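PDB 6TZ0: RNA-dependent RNA Polymerase from Bombyx mori cytoplasmic polyhedrosis virus, which catalyses RNA-directed RNA synthesis, making plus strands by fully conservative transcription of the double-stranded genome and, after core assembly, the complementary minus strands. Local coordinates for residues 230-235 against 308-313; 52-57 against 66-71. All coordinates share one frame; numbering follows the deposited sequence.

Contact 1 of 2, residues 230-235 against 308-313; sequences AMNHFL and YPEFNE
Asn232 reaches from helix 224-237 toward Glu310, which extends from the first turn of helix 309-320. Asn232 CB lies 3.5 Å from Glu310 OE1, and Asn232 CG is a little farther from the same oxygen. At the tip, Asn232 ND2 approaches both carboxylate oxygens, 3.3 Å to Glu310 OE1 and 3.4 Å to Glu310 OE2; both hydrogen bonds are weak, and the amide and carboxylate planes are turned 36° apart. The stronger partners of this amide lie elsewhere: Tyr170 OH at Asn232 OD1, and the backbone of 66-71. Asparagine suits this buried position because its short amide carries a donor and an acceptor together. Glu310 arrives fully stretched, its CG anti to the backbone N (chi1 -176°), which carries the carboxylate across to the other helix.

The setting is a helix-helix interface in the N-terminal region of the polymerase, where the start of one helix meets the flank of another and Tyr308 occupies the N-cap position. His233 meets two aromatic residues in different ways. Phe311 stacks face to face on its ring, centroids 4.7 Å apart and planes 23° from parallel, with Phe311 CD2 over one face, displaced toward the rim. Tyr308 CB instead comes in at the imidazole edge, 3.7 Å from His233 ND1. The flat imidazole suits the place because one face takes a ring while its edge takes an aliphatic carbon. The Tyr308 ring continues past His233, Tyr308 CE2 lying 4.1 Å from Asn232 O, and stacks on His236; Phe311 is backed by Cys335 and Met338 of helix 325-339.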
ATOM      1  N   ALA A 230       1.145  22.779  27.856  1.00 35.61           N
ATOM      2  CA  ALA A 230       1.264  22.234  26.508  1.00 35.61           C
ATOM      3  C   ALA A 230       1.940  23.214  25.556  1.00 35.61           C
ATOM      4  O   ALA A 230       2.882  22.843  24.846  1.00 35.61           O
ATOM      5  CB  ALA A 230      -0.117  21.848  25.985  1.00 35.61           C
ATOM      6  N   MET A 231       1.489  24.476  25.543  1.00 36.39           N
ATOM      7  CA  MET A 231       2.060  25.466  24.630  1.00 36.39           C
ATOM      8  C   MET A 231       3.505  25.806  24.982  1.00 36.39           C
ATOM      9  O   MET A 231       4.325  26.038  24.082  1.00 36.39           O
ATOM     10  CB  MET A 231       1.202  26.727  24.614  1.00 36.39           C
ATOM     11  CG  MET A 231      -0.147  26.551  23.953  1.00 36.39           C
ATOM     12  SD  MET A 231      -0.002  26.017  22.242  1.00 36.39           S
ATOM     13  CE  MET A 231       0.768  27.440  21.489  1.00 36.39           C
ATOM     14  N   ASN A 232       3.841  25.822  26.278  1.00 36.83           N
ATOM     15  CA  ASN A 232       5.230  26.036  26.674  1.00 36.83           C
ATOM     16  C   ASN A 232       6.116  24.894  26.203  1.00 36.83           C
ATOM     17  O   ASN A 232       7.241  25.125  25.742  1.00 36.83           O
ATOM     18  CB  ASN A 232       5.350  26.180  28.190  1.00 36.83           C
ATOM     19  CG  ASN A 232       4.704  27.432  28.716  1.00 36.83           C
ATOM     20  OD1 ASN A 232       4.690  28.463  28.055  1.00 36.83           O
ATOM     21  ND2 ASN A 232       4.207  27.364  29.939  1.00 36.83           N
ATOM     22  N   HIS A 233       5.614  23.655  26.277  1.00 37.39           N
ATOM     23  CA  HIS A 233       6.399  22.522  25.799  1.00 37.39           C
ATOM     24  C   HIS A 233       6.557  22.539  24.279  1.00 37.39           C
ATOM     25  O   HIS A 233       7.620  22.176  23.762  1.00 37.39           O
ATOM     26  CB  HIS A 233       5.771  21.211  26.272  1.00 37.39           C
ATOM     27  CG  HIS A 233       6.525  19.990  25.846  1.00 37.39           C
ATOM     28  ND1 HIS A 233       7.798  19.709  26.296  1.00 37.39           N
ATOM     29  CD2 HIS A 233       6.175  18.959  25.043  1.00 37.39           C
ATOM     30  CE1 HIS A 233       8.210  18.573  25.766  1.00 37.39           C
ATOM     31  NE2 HIS A 233       7.240  18.095  25.006  1.00 37.39           N
ATOM     32  N   PHE A 234       5.525  22.966  23.546  1.00 38.71           N
ATOM     33  CA  PHE A 234       5.659  23.010  22.090  1.00 38.71           C
ATOM     34  C   PHE A 234       6.643  24.090  21.652  1.00 38.71           C
ATOM     35  O   PHE A 234       7.439  23.871  20.730  1.00 38.71           O
ATOM     36  CB  PHE A 234       4.313  23.228  21.397  1.00 38.71           C
ATOM     37  CG  PHE A 234       3.380  22.051  21.466  1.00 38.71           C
ATOM     38  CD1 PHE A 234       3.756  20.824  20.948  1.00 38.71           C
ATOM     39  CD2 PHE A 234       2.083  22.203  21.914  1.00 38.71           C
ATOM     40  CE1 PHE A 234       2.891  19.747  20.980  1.00 38.71           C
ATOM     41  CE2 PHE A 234       1.210  21.131  21.944  1.00 38.71           C
ATOM     42  CZ  PHE A 234       1.616  19.905  21.472  1.00 38.71           C
ATOM     43  N   LEU A 235       6.635  25.250  22.317  1.00 38.89           N
ATOM     44  CA  LEU A 235       7.623  26.277  21.991  1.00 38.89           C
ATOM     45  C   LEU A 235       9.035  25.867  22.408  1.00 38.89           C
ATOM     46  O   LEU A 235      10.010  26.212  21.720  1.00 38.89           O
ATOM     47  CB  LEU A 235       7.215  27.596  22.635  1.00 38.89           C
ATOM     48  CG  LEU A 235       5.911  28.134  22.044  1.00 38.89           C
ATOM     49  CD1 LEU A 235       5.408  29.323  22.817  1.00 38.89           C
ATOM     50  CD2 LEU A 235       6.088  28.481  20.580  1.00 38.89           C
ATOM     51  N   TYR A 308      11.628  18.589  28.961  1.00 40.95           N
ATOM     52  CA  TYR A 308      11.486  19.934  29.489  1.00 40.95           C
ATOM     53  C   TYR A 308      10.932  19.868  30.909  1.00 40.95           C
ATOM     54  O   TYR A 308       9.913  19.206  31.135  1.00 40.95           O
ATOM     55  CB  TYR A 308      10.561  20.711  28.556  1.00 40.95           C
ATOM     56  CG  TYR A 308      10.237  22.132  28.924  1.00 40.95           C
ATOM     57  CD1 TYR A 308      11.223  23.108  28.959  1.00 40.95           C
ATOM     58  CD2 TYR A 308       8.924  22.521  29.133  1.00 40.95           C
ATOM     59  CE1 TYR A 308      10.917  24.415  29.266  1.00 40.95           C
ATOM     60  CE2 TYR A 308       8.605  23.824  29.428  1.00 40.95           C
ATOM     61  CZ  TYR A 308       9.602  24.766  29.497  1.00 40.95           C
ATOM     62  OH  TYR A 308       9.272  26.067  29.798  1.00 40.95           O
ATOM     63  N   PRO A 309      11.574  20.524  31.885  1.00 42.13           N
ATOM     64  CA  PRO A 309      11.271  20.233  33.297  1.00 42.13           C
ATOM     65  C   PRO A 309       9.900  20.680  33.774  1.00 42.13           C
ATOM     66  O   PRO A 309       9.452  20.187  34.812  1.00 42.13           O
ATOM     67  CB  PRO A 309      12.388  20.964  34.051  1.00 42.13           C
ATOM     68  CG  PRO A 309      12.850  22.006  33.125  1.00 42.13           C
ATOM     69  CD  PRO A 309      12.721  21.434  31.755  1.00 42.13           C
ATOM     70  N   GLU A 310       9.210  21.569  33.062  1.00 41.84           N
ATOM     71  CA  GLU A 310       7.815  21.838  33.405  1.00 41.84           C
ATOM     72  C   GLU A 310       6.931  20.649  33.048  1.00 41.84           C
ATOM     73  O   GLU A 310       6.067  20.241  33.834  1.00 41.84           O
ATOM     74  CB  GLU A 310       7.332  23.095  32.688  1.00 41.84           C
ATOM     75  CG  GLU A 310       5.925  23.527  33.051  1.00 41.84           C
ATOM     76  CD  GLU A 310       5.476  24.746  32.273  1.00 41.84           C
ATOM     77  OE1 GLU A 310       6.234  25.205  31.397  1.00 41.84           O
ATOM     78  OE2 GLU A 310       4.367  25.248  32.536  1.00 41.84           O
ATOM     79  N   PHE A 311       7.164  20.058  31.879  1.00 39.81           N
ATOM     80  CA  PHE A 311       6.428  18.870  31.474  1.00 39.81           C
ATOM     81  C   PHE A 311       6.841  17.658  32.301  1.00 39.81           C
ATOM     82  O   PHE A 311       6.001  16.816  32.643  1.00 39.81           O
ATOM     83  CB  PHE A 311       6.645  18.645  29.979  1.00 39.81           C
ATOM     84  CG  PHE A 311       5.914  17.470  29.426  1.00 39.81           C
ATOM     85  CD1 PHE A 311       4.533  17.454  29.400  1.00 39.81           C
ATOM     86  CD2 PHE A 311       6.608  16.412  28.866  1.00 39.81           C
ATOM     87  CE1 PHE A 311       3.856  16.379  28.882  1.00 39.81           C
ATOM     88  CE2 PHE A 311       5.934  15.342  28.336  1.00 39.81           C
ATOM     89  CZ  PHE A 311       4.556  15.324  28.349  1.00 39.81           C
ATOM     90  N   ASN A 312       8.124  17.573  32.664  1.00 40.37           N
ATOM     91  CA  ASN A 312       8.587  16.519  33.562  1.00 40.37           C
ATOM     92  C   ASN A 312       7.963  16.665  34.948  1.00 40.37           C
ATOM     93  O   ASN A 312       7.618  15.666  35.597  1.00 40.37           O
ATOM     94  CB  ASN A 312      10.112  16.561  33.658  1.00 40.37           C
ATOM     95  CG  ASN A 312      10.693  15.318  34.287  1.00 40.37           C
ATOM     96  OD1 ASN A 312       9.988  14.347  34.547  1.00 40.37           O
ATOM     97  ND2 ASN A 312      11.985  15.352  34.561  1.00 40.37           N
ATOM     98  N   GLU A 313       7.791  17.902  35.410  1.00 42.22           N
ATOM     99  CA  GLU A 313       7.181  18.122  36.712  1.00 42.22           C
ATOM    100  C   GLU A 313       5.692  17.806  36.671  1.00 42.22           C
ATOM    101  O   GLU A 313       5.128  17.310  37.654  1.00 42.22           O
ATOM    102  CB  GLU A 313       7.438  19.560  37.156  1.00 42.22           C
ATOM    103  CG  GLU A 313       7.030  19.881  38.582  1.00 42.22           C
ATOM    104  CD  GLU A 313       7.466  21.273  39.013  1.00 42.22           C
ATOM    105  OE1 GLU A 313       8.055  21.999  38.185  1.00 42.22           O
ATOM    106  OE2 GLU A 313       7.232  21.638  40.185  1.00 42.22           O
TER

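Contact 2 of 2, residues 52-57 against 66-71; sequences ISDYSG and QATVTI
A two-stranded antiparallel beta hairpin, strands 54-58 and 64-68, brings these segments together. Tyr55 and Ala67 form a hydrogen-bonded pair: Ala67 N donates to Tyr55 O at 3.3 Å, tilted 27° from the carbonyl plane, and Tyr55 N makes a weak bond to Ala67 O. Non-hydrogen-bonded pairs flank it, Ser56 with Gln66 and Asp54 with Thr68. Just past the latter the ladder is prolonged by a straighter bond, Val69 N to Ser53 O at 2.9 Å with an N-H...O angle of 163°, lying in the carbonyl plane. Ser53 O also receives a CA-H...O contact from Thr68 CA (3.3 Å), as Tyr55 O does from Gln66 CA.

Polar side chains line one face. Asp54 CG (chi1 -74°) and Thr68 OG1 each stand beside their own backbone N, and with these torsions the two side chains lean over the same face, side by side, and meet there. Thr68 OG1 donates to Asp54 OD1, 2.6 Å away, nearly along the carboxylate C-O axis. A threonine suits a strand through its beta-branching, and its hydroxyl supplies a donor to the carboxylate across the pair. Farther along, Ser56 OG touches Gln66 CG at 4.1 Å, two residues that tolerate an exposed surface.

The other face is turned to the protein. The Tyr55 side chain packs on His224, Val225 and Ile228 of helix 224-237, and the small Ala67 also packs on Val225. At the open end of the hairpin, Val69 CG2 meets Ile52 O at 3.8 Å, while the side chains of Ile52 and Val69 reach helix 166-175 at Pro166, Thr169 and Tyr170.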
ATOM      1  N   ILE A  52      -2.039  37.921  30.303  1.00 47.54           N
ATOM      2  CA  ILE A  52      -1.793  37.266  31.580  1.00 47.54           C
ATOM      3  C   ILE A  52      -0.475  36.511  31.513  1.00 47.54           C
ATOM      4  O   ILE A  52      -0.092  35.981  30.465  1.00 47.54           O
ATOM      5  CB  ILE A  52      -2.966  36.341  31.964  1.00 47.54           C
ATOM      6  CG1 ILE A  52      -3.231  35.300  30.881  1.00 47.54           C
ATOM      7  CG2 ILE A  52      -4.219  37.158  32.236  1.00 47.54           C
ATOM      8  CD1 ILE A  52      -4.260  34.298  31.257  1.00 47.54           C
ATOM      9  N   SER A  53       0.246  36.499  32.630  1.00 47.93           N
ATOM     10  CA  SER A  53       1.518  35.803  32.718  1.00 47.93           C
ATOM     11  C   SER A  53       1.441  34.617  33.671  1.00 47.93           C
ATOM     12  O   SER A  53       1.660  33.481  33.252  1.00 47.93           O
ATOM     13  CB  SER A  53       2.621  36.775  33.155  1.00 47.93           C
ATOM     14  OG  SER A  53       2.402  37.231  34.475  1.00 47.93           O
ATOM     15  N   ASP A  54       1.099  34.846  34.932  1.00 49.58           N
ATOM     16  CA  ASP A  54       0.853  33.760  35.866  1.00 49.58           C
ATOM     17  C   ASP A  54      -0.615  33.373  35.827  1.00 49.58           C
ATOM     18  O   ASP A  54      -1.482  34.188  35.506  1.00 49.58           O
ATOM     19  CB  ASP A  54       1.248  34.151  37.290  1.00 49.58           C
ATOM     20  CG  ASP A  54       2.748  34.190  37.488  1.00 49.58           C
ATOM     21  OD1 ASP A  54       3.459  33.420  36.814  1.00 49.58           O
ATOM     22  OD2 ASP A  54       3.219  34.991  38.318  1.00 49.58           O
ATOM     23  N   TYR A  55      -0.891  32.116  36.158  1.00 43.56           N
ATOM     24  CA  TYR A  55      -2.251  31.621  36.065  1.00 43.56           C
ATOM     25  C   TYR A  55      -2.413  30.442  37.009  1.00 43.56           C
ATOM     26  O   TYR A  55      -1.448  29.742  37.324  1.00 43.56           O
ATOM     27  CB  TYR A  55      -2.578  31.220  34.631  1.00 43.56           C
ATOM     28  CG  TYR A  55      -4.037  30.996  34.354  1.00 43.56           C
ATOM     29  CD1 TYR A  55      -4.892  32.065  34.155  1.00 43.56           C
ATOM     30  CD2 TYR A  55      -4.558  29.719  34.281  1.00 43.56           C
ATOM     31  CE1 TYR A  55      -6.230  31.868  33.894  1.00 43.56           C
ATOM     32  CE2 TYR A  55      -5.894  29.507  34.027  1.00 43.56           C
ATOM     33  CZ  TYR A  55      -6.724  30.584  33.834  1.00 43.56           C
ATOM     34  OH  TYR A  55      -8.055  30.383  33.572  1.00 43.56           O
ATOM     35  N   SER A  56      -3.643  30.234  37.464  1.00 44.14           N
ATOM     36  CA  SER A  56      -3.931  29.205  38.448  1.00 44.14           C
ATOM     37  C   SER A  56      -5.256  28.540  38.109  1.00 44.14           C
ATOM     38  O   SER A  56      -6.142  29.154  37.511  1.00 44.14           O
ATOM     39  CB  SER A  56      -3.973  29.789  39.863  1.00 44.14           C
ATOM     40  OG  SER A  56      -4.275  28.791  40.817  1.00 44.14           O
ATOM     41  N   GLY A  57      -5.376  27.275  38.488  1.00 43.17           N
ATOM     42  CA  GLY A  57      -6.583  26.526  38.216  1.00 43.17           C
ATOM     43  C   GLY A  57      -6.349  25.048  38.450  1.00 43.17           C
ATOM     44  O   GLY A  57      -5.356  24.647  39.058  1.00 43.17           O
ATOM     45  N   GLN A  66      -0.351  25.491  38.984  1.00 46.48           N
ATOM     46  CA  GLN A  66       0.091  26.846  38.675  1.00 46.48           C
ATOM     47  C   GLN A  66       1.118  26.808  37.555  1.00 46.48           C
ATOM     48  O   GLN A  66       2.103  26.071  37.643  1.00 46.48           O
ATOM     49  CB  GLN A  66       0.705  27.514  39.905  1.00 46.48           C
ATOM     50  CG  GLN A  66      -0.285  27.795  41.009  1.00 46.48           C
ATOM     51  CD  GLN A  66       0.385  28.312  42.259  1.00 46.48           C
ATOM     52  OE1 GLN A  66       1.611  28.368  42.341  1.00 46.48           O
ATOM     53  NE2 GLN A  66      -0.416  28.699  43.242  1.00 46.48           N
ATOM     54  N   ALA A  67       0.899  27.607  36.515  1.00 44.65           N
ATOM     55  CA  ALA A  67       1.845  27.693  35.413  1.00 44.65           C
ATOM     56  C   ALA A  67       1.975  29.139  34.957  1.00 44.65           C
ATOM     57  O   ALA A  67       1.193  30.010  35.343  1.00 44.65           O
ATOM     58  CB  ALA A  67       1.437  26.793  34.246  1.00 44.65           C
ATOM     59  N   THR A  68       2.984  29.381  34.123  1.00 45.55           N
ATOM     60  CA  THR A  68       3.363  30.722  33.697  1.00 45.55           C
ATOM     61  C   THR A  68       3.597  30.715  32.196  1.00 45.55           C
ATOM     62  O   THR A  68       4.297  29.836  31.686  1.00 45.55           O
ATOM     63  CB  THR A  68       4.626  31.195  34.433  1.00 45.55           C
ATOM     64  OG1 THR A  68       4.382  31.205  35.844  1.00 45.55           O
ATOM     65  CG2 THR A  68       5.031  32.592  33.995  1.00 45.55           C
ATOM     66  N   VAL A  69       3.004  31.681  31.493  1.00 43.23           N
ATOM     67  CA  VAL A  69       3.196  31.807  30.053  1.00 43.23           C
ATOM     68  C   VAL A  69       4.635  32.227  29.781  1.00 43.23           C
ATOM     69  O   VAL A  69       5.088  33.280  30.242  1.00 43.23           O
ATOM     70  CB  VAL A  69       2.204  32.812  29.454  1.00 43.23           C
ATOM     71  CG1 VAL A  69       2.479  33.000  27.981  1.00 43.23           C
ATOM     72  CG2 VAL A  69       0.775  32.350  29.670  1.00 43.23           C
ATOM     73  N   THR A  70       5.358  31.400  29.030  1.00 46.03           N
ATOM     74  CA  THR A  70       6.775  31.596  28.753  1.00 46.03           C
ATOM     75  C   THR A  70       7.033  31.340  27.276  1.00 46.03           C
ATOM     76  O   THR A  70       6.652  30.288  26.752  1.00 46.03           O
ATOM     77  CB  THR A  70       7.637  30.661  29.607  1.00 46.03           C
ATOM     78  OG1 THR A  70       7.394  30.920  30.994  1.00 46.03           O
ATOM     79  CG2 THR A  70       9.112  30.871  29.312  1.00 46.03           C
ATOM     80  N   ILE A  71       7.668  32.293  26.607  1.00 46.74           N
ATOM     81  CA  ILE A  71       8.027  32.180  25.201  1.00 46.74           C
ATOM     82  C   ILE A  71       9.531  32.440  25.081  1.00 46.74           C
ATOM     83  O   ILE A  71       9.995  33.487  25.536  1.00 46.74           O
ATOM     84  CB  ILE A  71       7.239  33.145  24.308  1.00 46.74           C
ATOM     85  CG1 ILE A  71       5.754  32.800  24.365  1.00 46.74           C
ATOM     86  CG2 ILE A  71       7.712  33.072  22.877  1.00 46.74           C
ATOM     87  CD1 ILE A  71       4.881  33.777  23.677  1.00 46.74           C
TER

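The two contacts are neighbours, with centres about 12 Å apart, and are joined chiefly by Asn232. Asn232 ND2 stands 3.0 Å from Thr68 O and Asn232 OD1 3.2 Å from Thr70 N, both probable hydrogen bonds, so one amide ties helix 224-237 to the backbone at the end of the hairpin. Packing reinforces this: Glu310 OE2 is 3.7 Å from Ala67 CB, and Leu235 CD1 is 3.8 Å from Ile71 CG1. In sequence they follow in series, the hairpin of contact 2 closing before contact 1 begins. Both lie away from the magnesium-binding aspartates and the nucleotide-binding residues, and concern the build of the N-terminal region.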